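Local coordinates for protein serpin-ZX (Arabidopsis thaliana, PDB 3LE2) that inhibits cysteine proteases such as metacaspase-9 through cleavage of its reactive centre loop and covalent binding of the enzyme, restraining programmed cell death, at residues 33-38 with 286-291; 37-42 with 327-332; 15-20 with 369-374; 80-85 with 381-386. All blocks are in the same frame, centred on the assembly; numbering follows the deposited sequence.

Contact 1. Residues 33-38 with 286-291; sequences VIFSPA and FGFDAS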
loop_
_atom_site.group_PDB
_atom_site.type_symbol
_atom_site.label_atom_id
_atom_site.label_comp_id
_atom_site.label_asym_id
_atom_site.label_seq_id
_atom_site.Cartn_x
_atom_site.Cartn_y
_atom_site.Cartn_z
ATOM N N VAL A 33 -7.275 7.859 -2.609
ATOM C CA VAL A 33 -6.623 6.629 -3.045
ATOM C C VAL A 33 -5.883 5.969 -1.872
ATOM O O VAL A 33 -5.284 6.658 -1.050
ATOM C CB VAL A 33 -5.569 6.908 -4.146
ATOM C CG1 VAL A 33 -4.800 5.625 -4.485
ATOM C CG2 VAL A 33 -6.202 7.502 -5.373
ATOM N N ILE A 34 -5.928 4.642 -1.793
ATOM C CA ILE A 34 -5.030 3.890 -0.904
ATOM C C ILE A 34 -4.777 2.547 -1.576
ATOM O O ILE A 34 -5.710 1.943 -2.085
ATOM C CB ILE A 34 -5.623 3.671 0.509
ATOM C CG1 ILE A 34 -4.579 3.074 1.454
ATOM C CG2 ILE A 34 -6.860 2.777 0.460
ATOM C CD1 ILE A 34 -3.463 4.041 1.838
ATOM N N PHE A 35 -3.519 2.098 -1.618
ATOM C CA PHE A 35 -3.215 0.769 -2.156
ATOM C C PHE A 35 -1.902 0.243 -1.596
ATOM O O PHE A 35 -1.097 1.008 -1.104
ATOM C CB PHE A 35 -3.160 0.798 -3.686
ATOM C CG PHE A 35 -1.890 1.397 -4.238
ATOM C CD1 PHE A 35 -1.746 2.769 -4.343
ATOM C CD2 PHE A 35 -0.852 0.583 -4.654
ATOM C CE1 PHE A 35 -0.570 3.340 -4.854
ATOM C CE2 PHE A 35 0.327 1.131 -5.161
ATOM C CZ PHE A 35 0.472 2.514 -5.262
ATOM N N SER A 36 -1.687 -1.064 -1.679
ATOM C CA SER A 36 -0.471 -1.658 -1.151
ATOM C C SER A 36 0.503 -2.090 -2.253
ATOM O O SER A 36 0.281 -3.092 -2.933
ATOM C CB SER A 36 -0.812 -2.855 -0.256
ATOM O OG SER A 36 0.359 -3.558 0.107
ATOM N N PRO A 37 1.593 -1.332 -2.426
ATOM C CA PRO A 37 2.627 -1.633 -3.426
ATOM C C PRO A 37 3.282 -2.987 -3.148
ATOM O O PRO A 37 3.588 -3.727 -4.074
ATOM C CB PRO A 37 3.658 -0.509 -3.222
ATOM C CG PRO A 37 2.947 0.554 -2.467
ATOM C CD PRO A 37 1.898 -0.122 -1.647
ATOM N N ALA A 38 3.505 -3.295 -1.875
ATOM C CA ALA A 38 4.025 -4.590 -1.476
ATOM C C ALA A 38 3.163 -5.726 -1.999
ATOM O O ALA A 38 3.681 -6.681 -2.574
ATOM C CB ALA A 38 4.135 -4.670 0.033
ATOM N N PHE A 286 -10.345 1.344 -0.985
ATOM C CA PHE A 286 -10.077 1.652 -2.373
ATOM C C PHE A 286 -9.683 0.377 -3.088
ATOM O O PHE A 286 -8.928 -0.437 -2.560
ATOM C CB PHE A 286 -8.982 2.721 -2.505
ATOM C CG PHE A 286 -8.680 3.090 -3.926
ATOM C CD1 PHE A 286 -9.384 4.100 -4.553
ATOM C CD2 PHE A 286 -7.714 2.394 -4.648
ATOM C CE1 PHE A 286 -9.126 4.417 -5.872
ATOM C CE2 PHE A 286 -7.448 2.704 -5.963
ATOM C CZ PHE A 286 -8.146 3.720 -6.581
ATOM N N GLY A 287 -10.216 0.194 -4.283
ATOM C CA GLY A 287 -9.951 -1.015 -5.026
ATOM C C GLY A 287 -9.791 -0.700 -6.493
ATOM O O GLY A 287 -10.380 0.260 -7.024
ATOM N N PHE A 288 -8.987 -1.512 -7.165
ATOM C CA PHE A 288 -8.795 -1.308 -8.582
ATOM C C PHE A 288 -8.217 -2.549 -9.209
ATOM O O PHE A 288 -7.696 -3.430 -8.514
ATOM C CB PHE A 288 -7.935 -0.057 -8.846
ATOM C CG PHE A 288 -6.465 -0.217 -8.508
ATOM C CD1 PHE A 288 -6.030 -0.261 -7.190
ATOM C CD2 PHE A 288 -5.516 -0.293 -9.518
ATOM C CE1 PHE A 288 -4.669 -0.394 -6.880
ATOM C CE2 PHE A 288 -4.158 -0.427 -9.222
ATOM C CZ PHE A 288 -3.734 -0.483 -7.899
ATOM N N ASP A 289 -8.353 -2.627 -10.524
ATOM C CA ASP A 289 -7.687 -3.645 -11.318
ATOM C C ASP A 289 -6.357 -3.048 -11.778
ATOM O O ASP A 289 -6.335 -2.113 -12.578
ATOM C CB ASP A 289 -8.562 -4.004 -12.522
ATOM C CG ASP A 289 -7.923 -5.058 -13.420
ATOM O OD1 ASP A 289 -6.728 -5.387 -13.225
ATOM O OD2 ASP A 289 -8.627 -5.555 -14.328
ATOM N N ALA A 290 -5.250 -3.574 -11.268
ATOM C CA ALA A 290 -3.933 -2.971 -11.533
ATOM C C ALA A 290 -3.479 -3.096 -12.981
ATOM O O ALA A 290 -2.516 -2.457 -13.385
ATOM C CB ALA A 290 -2.871 -3.573 -10.610
ATOM N N SER A 291 -4.166 -3.933 -13.753
ATOM C CA SER A 291 -3.646 -4.361 -15.048
ATOM C C SER A 291 -3.356 -3.180 -15.985
ATOM O O SER A 291 -2.284 -3.108 -16.594
ATOM C CB SER A 291 -4.566 -5.407 -15.700
ATOM O OG SER A 291 -5.779 -4.826 -16.113
#
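F286 begins the 286-291 segment and touches both V33 and I34. Its CG is anti to the backbone N (chi1 -179°), which lays the ring across the backbone of the short strand 33-35: V33 CA sits over one face, nearer the rim than the middle, 4.0 Å from F286 CD1. The carbonyl oxygen of I34 approaches the same ring obliquely, 3.3 Å from F286 CD2, and I34 CG2 packs 3.6 Å from F286 CB as the two side chains run past each other in opposite directions. Two residues on, F288 again faces strand 33-35. Its ring is met at the edge, near its own plane, with F288 CE1 3.7 Å from F35 CB, while the F35 ring itself leads off to L19 and A20 of helix 5-25. At the end of the strand, D289 turns the chain toward a helix. D289 OD1 takes S291 N at 3.0 Å (N-H...O angle 163°) and S291 OG at 3.1 Å, both from the same face and above the carboxylate plane, a capping bond; I327 N also bonds to this oxygen. The axes of strands 33-35 and 286-289 approach to 6.4 Å, inclined at 70°, so they do not pair. Strand 33-35 pairs with 382-388 in sheet B and 277-289 with 326-335 in sheet A; V33, I34, F35, F286 and F288 pack at the A/B sheet interface of the serpin fold.

Contact 2. Residues 37-42 with 327-332; sequences PASINV and IFHKAC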
loop_
_atom_site.group_PDB
_atom_site.type_symbol
_atom_site.label_atom_id
_atom_site.label_comp_id
_atom_site.label_asym_id
_atom_site.label_seq_id
_atom_site.Cartn_x
_atom_site.Cartn_y
_atom_site.Cartn_z
ATOM N N PRO A 37 1.593 -1.332 -2.426
ATOM C CA PRO A 37 2.627 -1.633 -3.426
ATOM C C PRO A 37 3.282 -2.987 -3.148
ATOM O O PRO A 37 3.588 -3.727 -4.074
ATOM C CB PRO A 37 3.658 -0.509 -3.222
ATOM C CG PRO A 37 2.947 0.554 -2.467
ATOM C CD PRO A 37 1.898 -0.122 -1.647
ATOM N N ALA A 38 3.505 -3.295 -1.875
ATOM C CA ALA A 38 4.025 -4.590 -1.476
ATOM C C ALA A 38 3.163 -5.726 -1.999
ATOM O O ALA A 38 3.681 -6.681 -2.574
ATOM C CB ALA A 38 4.135 -4.670 0.033
ATOM N N SER A 39 1.848 -5.621 -1.803
ATOM C CA SER A 39 0.913 -6.637 -2.291
ATOM C C SER A 39 0.905 -6.720 -3.811
ATOM O O SER A 39 0.787 -7.806 -4.387
ATOM C CB SER A 39 -0.511 -6.343 -1.813
ATOM O OG SER A 39 -0.515 -6.072 -0.430
ATOM N N ILE A 40 0.985 -5.574 -4.467
ATOM C CA ILE A 40 1.017 -5.584 -5.920
ATOM C C ILE A 40 2.260 -6.343 -6.369
ATOM O O ILE A 40 2.206 -7.174 -7.279
ATOM C CB ILE A 40 1.089 -4.161 -6.505
ATOM C CG1 ILE A 40 -0.136 -3.339 -6.098
ATOM C CG2 ILE A 40 1.203 -4.229 -8.031
ATOM C CD1 ILE A 40 -1.390 -3.826 -6.735
ATOM N N ASN A 41 3.383 -6.035 -5.728
ATOM C CA ASN A 41 4.671 -6.621 -6.103
ATOM C C ASN A 41 4.740 -8.105 -5.774
ATOM O O ASN A 41 5.447 -8.859 -6.448
ATOM C CB ASN A 41 5.840 -5.848 -5.471
ATOM C CG ASN A 41 6.036 -4.478 -6.112
ATOM O OD1 ASN A 41 5.417 -4.169 -7.133
ATOM N ND2 ASN A 41 6.898 -3.661 -5.528
ATOM N N VAL A 42 3.986 -8.513 -4.750
ATOM C CA VAL A 42 3.790 -9.936 -4.444
ATOM C C VAL A 42 3.079 -10.675 -5.592
ATOM O O VAL A 42 3.457 -11.786 -5.950
ATOM C CB VAL A 42 2.980 -10.134 -3.159
ATOM C CG1 VAL A 42 2.392 -11.544 -3.116
ATOM C CG2 VAL A 42 3.836 -9.860 -1.927
ATOM N N ILE A 327 -5.727 -8.020 -12.392
ATOM C CA ILE A 327 -5.132 -8.078 -11.071
ATOM C C ILE A 327 -5.969 -7.194 -10.164
ATOM O O ILE A 327 -5.810 -5.970 -10.139
ATOM C CB ILE A 327 -3.660 -7.633 -11.065
ATOM C CG1 ILE A 327 -2.830 -8.532 -11.991
ATOM C CG2 ILE A 327 -3.102 -7.648 -9.640
ATOM C CD1 ILE A 327 -1.418 -7.989 -12.263
ATOM N N PHE A 328 -6.870 -7.841 -9.429
ATOM C CA PHE A 328 -7.805 -7.155 -8.536
ATOM C C PHE A 328 -7.187 -6.897 -7.165
ATOM O O PHE A 328 -6.748 -7.831 -6.485
ATOM C CB PHE A 328 -9.093 -7.973 -8.397
ATOM C CG PHE A 328 -9.874 -8.099 -9.683
ATOM C CD1 PHE A 328 -9.940 -9.314 -10.361
ATOM C CD2 PHE A 328 -10.543 -6.995 -10.217
ATOM C CE1 PHE A 328 -10.687 -9.440 -11.553
ATOM C CE2 PHE A 328 -11.275 -7.105 -11.405
ATOM C CZ PHE A 328 -11.345 -8.330 -12.074
ATOM N N HIS A 329 -7.147 -5.628 -6.765
ATOM C CA HIS A 329 -6.551 -5.256 -5.483
ATOM C C HIS A 329 -7.479 -4.390 -4.643
ATOM O O HIS A 329 -8.141 -3.481 -5.146
ATOM C CB HIS A 329 -5.209 -4.527 -5.687
ATOM C CG HIS A 329 -4.567 -4.067 -4.410
ATOM N ND1 HIS A 329 -4.032 -4.943 -3.486
ATOM C CD2 HIS A 329 -4.362 -2.822 -3.910
ATOM C CE1 HIS A 329 -3.541 -4.258 -2.467
ATOM N NE2 HIS A 329 -3.723 -2.971 -2.701
ATOM N N LYS A 330 -7.505 -4.674 -3.351
ATOM C CA LYS A 330 -8.289 -3.883 -2.431
ATOM C C LYS A 330 -7.499 -3.592 -1.159
ATOM O O LYS A 330 -6.792 -4.462 -0.628
ATOM C CB LYS A 330 -9.595 -4.604 -2.085
ATOM C CG LYS A 330 -10.523 -3.824 -1.132
ATOM C CD LYS A 330 -11.518 -2.945 -1.881
ATOM C CE LYS A 330 -12.896 -3.021 -1.238
ATOM N NZ LYS A 330 -13.979 -2.550 -2.140
ATOM N N ALA A 331 -7.654 -2.362 -0.679
ATOM C CA ALA A 331 -6.999 -1.883 0.508
ATOM C C ALA A 331 -7.950 -0.940 1.232
ATOM O O ALA A 331 -8.862 -0.378 0.626
ATOM C CB ALA A 331 -5.737 -1.142 0.113
ATOM N N CYS A 332 -7.744 -0.756 2.530
ATOM C CA CYS A 332 -8.502 0.259 3.258
ATOM C C CYS A 332 -7.602 0.926 4.294
ATOM O O CYS A 332 -6.593 0.360 4.708
ATOM C CB CYS A 332 -9.724 -0.349 3.944
ATOM S SG CYS A 332 -9.253 -1.469 5.249
#
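NE2 of H329, the residue that both S39 and I40 touch, accepts the backbone N-H of S36, just before helix 37-49. The opposite ring nitrogen, ND1, has a weak hydrogen bond to N171 OD1 on strand 167-176, so the imidazole is held from two sides. With CG anti to the backbone N (chi1 178°), the ring leaves strand 326-335 toward the helix. I40 then covers one face: I40 CD1 lies 4.3 Å from the H329 ring centroid and 24° off the normal, a CH-pi contact displaced toward the rim, with H329 CG the nearest ring atom at 3.9 Å. The isoleucine and histidine side chains cross at about a right angle. S39 reaches the ring obliquely, S39 CB 3.7 Å from H329 CE1, while its OG bonds to S36 OG. S36, S39, N171 and H329 match the shutter region of serpins, the cluster beneath the centre of beta sheet A. The chemistry separates the roles of the ring: both nitrogens are engaged in polar bonds and one face is met by the aliphatic tip of I40. Because NE2 accepts and ND1 points, weakly bonded, at the side-chain amide oxygen of N171, the ring is probably neutral, with its proton on ND1.

Contact 3. Residues 15-20 with 369-374; sequences VSMNLA and PFLLVV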
loop_
_atom_site.group_PDB
_atom_site.type_symbol
_atom_site.label_atom_id
_atom_site.label_comp_id
_atom_site.label_asym_id
_atom_site.label_seq_id
_atom_site.Cartn_x
_atom_site.Cartn_y
_atom_site.Cartn_z
ATOM N N VAL A 15 9.678 3.386 -7.786
ATOM C CA VAL A 15 8.766 2.913 -8.821
ATOM C C VAL A 15 7.337 2.886 -8.270
ATOM O O VAL A 15 6.375 3.239 -8.963
ATOM C CB VAL A 15 9.161 1.485 -9.253
ATOM C CG1 VAL A 15 8.088 0.856 -10.112
ATOM C CG2 VAL A 15 10.531 1.501 -9.975
ATOM N N SER A 16 7.205 2.484 -7.009
ATOM C CA SER A 16 5.895 2.448 -6.355
ATOM C C SER A 16 5.232 3.835 -6.302
ATOM O O SER A 16 4.021 3.957 -6.468
ATOM C CB SER A 16 6.004 1.833 -4.951
ATOM O OG SER A 16 6.163 0.421 -5.006
ATOM N N MET A 17 6.018 4.880 -6.067
ATOM C CA MET A 17 5.462 6.236 -6.063
ATOM C C MET A 17 4.974 6.628 -7.450
ATOM O O MET A 17 3.965 7.315 -7.595
ATOM C CB MET A 17 6.484 7.256 -5.564
ATOM C CG MET A 17 6.902 7.065 -4.113
ATOM S SD MET A 17 5.526 7.042 -2.952
ATOM C CE MET A 17 4.872 8.680 -3.118
ATOM N N ASN A 18 5.692 6.195 -8.479
ATOM C CA ASN A 18 5.244 6.468 -9.836
ATOM C C ASN A 18 3.966 5.670 -10.150
ATOM O O ASN A 18 3.040 6.171 -10.779
ATOM C CB ASN A 18 6.362 6.169 -10.845
ATOM C CG ASN A 18 6.075 6.744 -12.219
ATOM O OD1 ASN A 18 5.302 7.697 -12.367
ATOM N ND2 ASN A 18 6.687 6.165 -13.232
ATOM N N LEU A 19 3.920 4.423 -9.698
ATOM C CA LEU A 19 2.690 3.643 -9.779
ATOM C C LEU A 19 1.554 4.420 -9.107
ATOM O O LEU A 19 0.487 4.596 -9.696
ATOM C CB LEU A 19 2.878 2.254 -9.153
ATOM C CG LEU A 19 1.614 1.391 -8.991
ATOM C CD1 LEU A 19 0.939 1.173 -10.315
ATOM C CD2 LEU A 19 1.941 0.053 -8.331
ATOM N N ALA A 20 1.788 4.921 -7.896
ATOM C CA ALA A 20 0.767 5.724 -7.213
ATOM C C ALA A 20 0.334 6.931 -8.047
ATOM O O ALA A 20 -0.837 7.295 -8.066
ATOM C CB ALA A 20 1.254 6.168 -5.841
ATOM N N PRO A 369 -5.061 18.747 0.566
ATOM C CA PRO A 369 -4.595 17.413 0.153
ATOM C C PRO A 369 -3.118 17.113 0.405
ATOM O O PRO A 369 -2.239 17.932 0.153
ATOM C CB PRO A 369 -4.907 17.384 -1.343
ATOM C CG PRO A 369 -6.122 18.258 -1.450
ATOM C CD PRO A 369 -5.848 19.395 -0.494
ATOM N N PHE A 370 -2.874 15.904 0.897
ATOM C CA PHE A 370 -1.544 15.449 1.244
ATOM C C PHE A 370 -1.375 14.004 0.806
ATOM O O PHE A 370 -2.366 13.312 0.558
ATOM C CB PHE A 370 -1.302 15.586 2.752
ATOM C CG PHE A 370 -2.401 14.998 3.625
ATOM C CD1 PHE A 370 -3.492 15.767 4.007
ATOM C CD2 PHE A 370 -2.305 13.704 4.115
ATOM C CE1 PHE A 370 -4.502 15.243 4.830
ATOM C CE2 PHE A 370 -3.309 13.170 4.941
ATOM C CZ PHE A 370 -4.407 13.946 5.303
ATOM N N LEU A 371 -0.123 13.565 0.687
ATOM C CA LEU A 371 0.159 12.169 0.406
ATOM C C LEU A 371 0.296 11.410 1.698
ATOM O O LEU A 371 0.541 11.994 2.752
ATOM C CB LEU A 371 1.452 12.000 -0.388
ATOM C CG LEU A 371 1.392 12.359 -1.865
ATOM C CD1 LEU A 371 2.774 12.245 -2.474
ATOM C CD2 LEU A 371 0.381 11.456 -2.588
ATOM N N LEU A 372 0.117 10.095 1.604
ATOM C CA LEU A 372 0.210 9.187 2.737
ATOM C C LEU A 372 1.122 8.036 2.376
ATOM O O LEU A 372 1.054 7.511 1.262
ATOM C CB LEU A 372 -1.161 8.587 3.060
ATOM C CG LEU A 372 -2.239 9.445 3.706
ATOM C CD1 LEU A 372 -3.470 8.582 3.950
ATOM C CD2 LEU A 372 -1.717 10.038 4.998
ATOM N N VAL A 373 1.952 7.623 3.329
ATOM C CA VAL A 373 2.787 6.436 3.164
ATOM C C VAL A 373 2.869 5.661 4.492
ATOM O O VAL A 373 3.117 6.242 5.545
ATOM C CB VAL A 373 4.215 6.796 2.660
ATOM C CG1 VAL A 373 5.101 5.556 2.595
ATOM C CG2 VAL A 373 4.147 7.478 1.293
ATOM N N VAL A 374 2.621 4.358 4.442
ATOM C CA VAL A 374 2.753 3.525 5.627
ATOM C C VAL A 374 3.901 2.574 5.374
ATOM O O VAL A 374 3.895 1.840 4.395
ATOM C CB VAL A 374 1.471 2.717 5.958
ATOM C CG1 VAL A 374 1.759 1.686 7.059
ATOM C CG2 VAL A 374 0.326 3.644 6.377
#
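Helix 5-25 keeps regular i to i+4 bonds, L19 N to V15 O (2.8 Å) and A20 N to S16 O (2.8 Å), and stands well back from strand 370-376: the closest CA atoms, those of M17 and V373, are 9.6 Å apart, a gap that M17 spans toward L371 and V373. The M17 side chain is bent at chi2 and chi3, both near -60°, and these turns bring its thioether end to the strand. There M17 CE meets L371 CD1 at 4.2 Å, the two side chains approaching tip to tip, while M17 SD lies 4.5 Å from V373 CG2, a looser touch. L371 and V373 are two apart on an extended chain, and both turn toward the helix. This is beta sheet B of the serpin fold, whose C-terminal strands 370-376 and 382-388 pair antiparallel and on whose face helix 5-25 rests. The strand is held on its other edge too, by backbone bonds of L371 with Y241 and of V373 with Y239 on strand 236-243. M17 also packs on I385 of strand 382-388, and L371 lies against L249, L253 and I256 of helix 249-258.

Contact 4. Residues 80-85 with 381-386; sequences SAVLAD and VVLFIG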
loop_
_atom_site.group_PDB
_atom_site.type_symbol
_atom_site.label_atom_id
_atom_site.label_comp_id
_atom_site.label_asym_id
_atom_site.label_seq_id
_atom_site.Cartn_x
_atom_site.Cartn_y
_atom_site.Cartn_z
ATOM N N SER A 80 6.497 -11.302 3.656
ATOM C CA SER A 80 5.525 -11.998 4.494
ATOM C C SER A 80 5.719 -11.685 5.977
ATOM O O SER A 80 4.752 -11.577 6.724
ATOM C CB SER A 80 5.560 -13.507 4.257
ATOM O OG SER A 80 5.041 -13.822 2.976
ATOM N N ALA A 81 6.964 -11.537 6.409
ATOM C CA ALA A 81 7.215 -11.203 7.807
ATOM C C ALA A 81 6.695 -9.797 8.085
ATOM O O ALA A 81 6.252 -9.489 9.193
ATOM C CB ALA A 81 8.711 -11.302 8.149
ATOM N N VAL A 82 6.772 -8.943 7.072
ATOM C CA VAL A 82 6.321 -7.565 7.196
ATOM C C VAL A 82 4.790 -7.526 7.149
ATOM O O VAL A 82 4.158 -6.717 7.818
ATOM C CB VAL A 82 6.908 -6.688 6.077
ATOM C CG1 VAL A 82 6.187 -5.324 6.010
ATOM C CG2 VAL A 82 8.411 -6.507 6.280
ATOM N N LEU A 83 4.203 -8.427 6.371
ATOM C CA LEU A 83 2.761 -8.443 6.168
ATOM C C LEU A 83 2.025 -9.299 7.195
ATOM O O LEU A 83 0.808 -9.312 7.215
ATOM C CB LEU A 83 2.424 -8.917 4.756
ATOM C CG LEU A 83 2.789 -7.923 3.657
ATOM C CD1 LEU A 83 2.163 -8.314 2.338
ATOM C CD2 LEU A 83 2.374 -6.508 4.068
ATOM N N ALA A 84 2.775 -10.000 8.040
ATOM C CA ALA A 84 2.200 -10.854 9.071
ATOM C C ALA A 84 1.394 -10.030 10.058
ATOM O O ALA A 84 1.709 -8.873 10.304
ATOM C CB ALA A 84 3.312 -11.616 9.809
ATOM N N ASP A 85 0.359 -10.632 10.629
ATOM C CA ASP A 85 -0.427 -9.981 11.667
ATOM C C ASP A 85 0.433 -9.753 12.913
ATOM O O ASP A 85 1.227 -10.610 13.307
ATOM C CB ASP A 85 -1.634 -10.849 12.018
ATOM C CG ASP A 85 -2.549 -10.191 13.031
ATOM O OD1 ASP A 85 -2.487 -8.951 13.196
ATOM O OD2 ASP A 85 -3.338 -10.924 13.662
ATOM N N VAL A 381 10.307 -1.481 3.951
ATOM C CA VAL A 381 9.230 -1.894 3.052
ATOM C C VAL A 381 7.972 -1.006 3.218
ATOM O O VAL A 381 7.573 -0.670 4.335
ATOM C CB VAL A 381 8.884 -3.400 3.251
ATOM C CG1 VAL A 381 7.525 -3.768 2.617
ATOM C CG2 VAL A 381 10.004 -4.289 2.700
ATOM N N VAL A 382 7.359 -0.621 2.100
ATOM C CA VAL A 382 6.157 0.226 2.127
ATOM C C VAL A 382 4.868 -0.602 2.037
ATOM O O VAL A 382 4.653 -1.287 1.043
ATOM C CB VAL A 382 6.199 1.239 0.956
ATOM C CG1 VAL A 382 4.882 2.030 0.835
ATOM C CG2 VAL A 382 7.424 2.157 1.103
ATOM N N LEU A 383 4.017 -0.543 3.066
ATOM C CA LEU A 383 2.718 -1.242 3.033
ATOM C C LEU A 383 1.658 -0.533 2.207
ATOM O O LEU A 383 0.888 -1.180 1.505
ATOM C CB LEU A 383 2.144 -1.447 4.438
ATOM C CG LEU A 383 2.776 -2.552 5.267
ATOM C CD1 LEU A 383 4.180 -2.102 5.712
ATOM C CD2 LEU A 383 1.893 -2.856 6.461
ATOM N N PHE A 384 1.590 0.791 2.332
ATOM C CA PHE A 384 0.527 1.563 1.686
ATOM C C PHE A 384 1.060 2.879 1.169
ATOM O O PHE A 384 1.892 3.512 1.820
ATOM C CB PHE A 384 -0.603 1.904 2.677
ATOM C CG PHE A 384 -1.382 0.717 3.172
ATOM C CD1 PHE A 384 -2.245 0.032 2.325
ATOM C CD2 PHE A 384 -1.288 0.313 4.501
ATOM C CE1 PHE A 384 -2.984 -1.051 2.789
ATOM C CE2 PHE A 384 -2.018 -0.771 4.966
ATOM C CZ PHE A 384 -2.866 -1.457 4.106
ATOM N N ILE A 385 0.561 3.287 0.006
ATOM C CA ILE A 385 0.693 4.656 -0.480
ATOM C C ILE A 385 -0.713 5.167 -0.790
ATOM O O ILE A 385 -1.556 4.421 -1.287
ATOM C CB ILE A 385 1.545 4.735 -1.764
ATOM C CG1 ILE A 385 2.923 4.121 -1.534
ATOM C CG2 ILE A 385 1.659 6.191 -2.266
ATOM C CD1 ILE A 385 3.775 4.039 -2.787
ATOM N N GLY A 386 -0.979 6.432 -0.490
ATOM C CA GLY A 386 -2.304 6.972 -0.736
ATOM C C GLY A 386 -2.324 8.486 -0.829
ATOM O O GLY A 386 -1.317 9.164 -0.596
#
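A classic beta bulge interrupts strand 382-388: L383 and F384 both face V374 on the paired strand 370-376, and L383, with helix-like backbone angles (phi -78°, psi -42°), is the residue that meets V82 and L83 at the end of helix 68-83. V82 supplies one methyl for two partners. V82 CG1, anti to the backbone N (chi1 167°), lies 3.8 Å from L383 CD1 and 4.0 Å from V381 CG1, so one methyl touches L383, in the bulge, and V381, two residues earlier. L83 adds a second point of contact as it slides past L383 in the opposite direction, with L83 CD2 4.2 Å from L383 CG. The backbones stay apart, at 7.6 Å from V82 CA to V381 CA and 7.9 Å from L83 CA to L383 CA, which leaves the meeting to branched aliphatic side chains. L83 also touches L173, and L383 touches F175, both on strand 167-176. Beyond L83 the helix ends, A84 being the first residue to leave helical geometry, and D85 forms a salt bridge with K93. The C-terminal end of helix 68-83 thus packs on the bulged sheet B strand 382-388, next to strand 167-176 of sheet A, in the buried core of the serpin fold.

How the contacts relate
From the N terminus, residues 15-20 open the longest loop, closed by contact 3 at 369-374. Contacts 1 and 2 nest inside it. Both start from the stretch around P37 and A38, and close in turn at 286-291 and 327-332, segments of neighbouring sheet A strands. The reactive centre loop, 339-363, comes after these closures but within the loop of contact 3. Contact 4 starts at 80-85, inside all three loops, and closes last at 381-386, so it crosses each of them. Backbone bonds weld the ends together: F35 O with I385 N joins contacts 1 and 4, and V374 O with L383 N joins contacts 3 and 4. Together they tie three helices to sheets A and B.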